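Local coordinates for protein importin subunit beta-1 (Saccharomyces cerevisiae, PDB 5OWU) that carries proteins into the nucleus together with importin alpha, the subunit that recognises the classical nuclear localization signal of the cargo, at residues Leu104-Glu108 with Pro109-Asn113. Numbering follows the deposited sequence. Where two conformers were deposited one is given.
Sequences LVSIE and PRIAN
From Glu-108 the backbone winds into helix 109-126, and Glu-108 O accepts the first i to i+4 bond from Ala-112 N at 3.1 Å. Glu-108, the N-cap, is long enough to bend its carboxylate back to a first-turn amide: in the conformer described, with CG anti to the backbone N (chi1 168°) and a bend at chi2, OE1 accepts from Arg-110 N at 3.1 Å, on the anti side and 19° out of the carboxylate plane; its salt bridge to Arg-110 NE is long. Pro-109 suits the first turn, where its missing N-H costs no helical bond. The side chains of Glu-108 and Ile-111 cross at about a right angle, with Glu-108 CG 3.6 Å from Ile-111 CG1. The other branch, Ile-111 CG2, packs tightly on Ser-106 CB, 3.5 Å away, while the short serine hydroxyl, OG, accepts from Glu-108 N at 3.0 Å. With an alanine here the hydroxyl is lost, and that N-H is likely to be left without this acceptor and the turn less firmly held. Small Ala-112 lets its CB approach Leu-104 O to 3.4 Å; Leu-104 itself reaches Ala-116 and Ile-119. An ST turn thus leads into a side-chain N-cap, joining helices 90-104 and 109-126 within HEAT repeat 3.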
ATOM      1  N   LEU A 104     -19.402   6.785  30.802  1.00 23.03           N
ATOM      2  CA  LEU A 104     -19.213   5.483  30.170  1.00 27.58           C
ATOM      3  C   LEU A 104     -20.445   4.602  30.331  1.00 26.66           C
ATOM      4  O   LEU A 104     -20.789   3.831  29.424  1.00 22.78           O
ATOM      5  CB  LEU A 104     -17.992   4.782  30.755  1.00 24.98           C
ATOM      6  CG  LEU A 104     -17.663   3.439  30.101  1.00 26.54           C
ATOM      7  CD1 LEU A 104     -17.167   3.635  28.679  1.00 23.64           C
ATOM      8  CD2 LEU A 104     -16.647   2.681  30.935  1.00 31.32           C
ATOM      9  N   VAL A 105     -21.121   4.702  31.473  1.00 28.36           N
ATOM     10  CA  VAL A 105     -22.279   3.868  31.765  1.00 27.93           C
ATOM     11  C   VAL A 105     -23.585   4.587  31.417  1.00 36.19           C
ATOM     12  O   VAL A 105     -24.648   4.198  31.885  1.00 32.54           O
ATOM     13  CB  VAL A 105     -22.277   3.386  33.226  1.00 33.36           C
ATOM     14  CG1 VAL A 105     -21.013   2.596  33.507  1.00 35.36           C
ATOM     15  CG2 VAL A 105     -22.407   4.554  34.207  1.00 31.44           C
ATOM     16  N   SER A 106     -23.513   5.631  30.599  1.00 31.59           N
ATOM     17  CA  SER A 106     -24.709   6.335  30.160  1.00 27.39           C
ATOM     18  C   SER A 106     -25.615   5.415  29.351  1.00 40.22           C
ATOM     19  O   SER A 106     -25.152   4.610  28.537  1.00 31.76           O
ATOM     20  CB  SER A 106     -24.316   7.543  29.314  1.00 34.72           C
ATOM     21  OG  SER A 106     -25.428   8.064  28.607  1.00 36.68           O
ATOM     22  N   ILE A 107     -26.925   5.570  29.553  1.00 37.05           N
ATOM     23  CA  ILE A 107     -27.905   4.827  28.768  1.00 37.45           C
ATOM     24  C   ILE A 107     -27.919   5.249  27.307  1.00 34.82           C
ATOM     25  O   ILE A 107     -28.495   4.542  26.471  1.00 47.05           O
ATOM     26  CB  ILE A 107     -29.298   4.994  29.413  1.00 49.81           C
ATOM     27  CG1 ILE A 107     -30.273   3.956  28.863  1.00 51.74           C
ATOM     28  CG2 ILE A 107     -29.834   6.415  29.201  1.00 40.46           C
ATOM     29  CD1 ILE A 107     -31.520   3.806  29.710  1.00 65.45           C
ATOM     30  N   GLU A 108     -27.279   6.372  26.975  1.00 31.79           N
ATOM     31  CA  GLU A 108     -27.200   6.845  25.600  0.54 29.40           C
ATOM     32  C   GLU A 108     -25.929   6.297  24.956  1.00 32.24           C
ATOM     33  O   GLU A 108     -24.825   6.700  25.355  1.00 35.58           O
ATOM     34  CB  GLU A 108     -27.201   8.367  25.567  0.54 38.14           C
ATOM     35  CG  GLU A 108     -26.836   8.988  24.222  0.54 36.19           C
ATOM     36  CD  GLU A 108     -27.702   8.494  23.082  0.54 37.48           C
ATOM     37  OE1 GLU A 108     -27.141   8.010  22.078  0.54 25.29           O
ATOM     38  OE2 GLU A 108     -28.941   8.592  23.191  0.54 42.56           O
ATOM     39  N   PRO A 109     -26.023   5.401  23.964  1.00 40.42           N
ATOM     40  CA  PRO A 109     -24.790   4.769  23.447  1.00 34.59           C
ATOM     41  C   PRO A 109     -23.797   5.730  22.818  1.00 30.46           C
ATOM     42  O   PRO A 109     -22.602   5.410  22.769  1.00 29.10           O
ATOM     43  CB  PRO A 109     -25.316   3.752  22.415  1.00 33.13           C
ATOM     44  CG  PRO A 109     -26.668   4.212  22.055  1.00 38.42           C
ATOM     45  CD  PRO A 109     -27.223   4.876  23.288  1.00 42.67           C
ATOM     46  N   ARG A 110     -24.241   6.888  22.319  1.00 24.24           N
ATOM     47  CA  ARG A 110     -23.304   7.851  21.747  1.00 31.87           C
ATOM     48  C   ARG A 110     -22.464   8.514  22.836  1.00 25.79           C
ATOM     49  O   ARG A 110     -21.263   8.769  22.645  1.00 30.40           O
ATOM     50  CB  ARG A 110     -24.063   8.909  20.950  1.00 31.87           C
ATOM     51  CG  ARG A 110     -24.717   8.386  19.678  1.00 38.48           C
ATOM     52  CD  ARG A 110     -24.993   9.524  18.703  1.00 47.34           C
ATOM     53  NE  ARG A 110     -26.281  10.152  18.934  1.00 50.92           N
ATOM     54  CZ  ARG A 110     -26.581  11.400  18.590  1.00 49.97           C
ATOM     55  NH1 ARG A 110     -25.680  12.189  18.012  1.00 37.43           N
ATOM     56  NH2 ARG A 110     -27.790  11.868  18.840  1.00 52.30           N
ATOM     57  N   ILE A 111     -23.086   8.804  23.982  1.00 30.32           N
ATOM     58  CA  ILE A 111     -22.347   9.305  25.137  1.00 26.37           C
ATOM     59  C   ILE A 111     -21.343   8.260  25.591  1.00 26.96           C
ATOM     60  O   ILE A 111     -20.171   8.564  25.846  1.00 26.34           O
ATOM     61  CB  ILE A 111     -23.320   9.672  26.276  1.00 28.93           C
ATOM     62  CG1 ILE A 111     -24.218  10.848  25.877  1.00 34.21           C
ATOM     63  CG2 ILE A 111     -22.558   9.981  27.578  1.00 30.68           C
ATOM     64  CD1 ILE A 111     -23.485  12.158  25.645  1.00 38.80           C
ATOM     65  N   ALA A 112     -21.797   7.005  25.683  1.00 28.34           N
ATOM     66  CA  ALA A 112     -20.939   5.915  26.130  1.00 31.40           C
ATOM     67  C   ALA A 112     -19.742   5.726  25.204  1.00 27.59           C
ATOM     68  O   ALA A 112     -18.620   5.502  25.667  1.00 28.19           O
ATOM     69  CB  ALA A 112     -21.760   4.629  26.218  1.00 29.00           C
ATOM     70  N   ASN A 113     -19.966   5.798  23.893  1.00 21.66           N
ATOM     71  CA  ASN A 113     -18.873   5.661  22.931  1.00 25.41           C
ATOM     72  C   ASN A 113     -17.864   6.801  23.068  1.00 24.93           C
ATOM     73  O   ASN A 113     -16.644   6.572  23.142  1.00 23.80           O
ATOM     74  CB  ASN A 113     -19.445   5.616  21.511  1.00 35.95           C
ATOM     75  CG  ASN A 113     -18.422   5.162  20.481  1.00 40.10           C
ATOM     76  OD1 ASN A 113     -17.699   4.195  20.694  1.00 47.39           O
ATOM     77  ND2 ASN A 113     -18.360   5.862  19.361  1.00 57.58           N
TER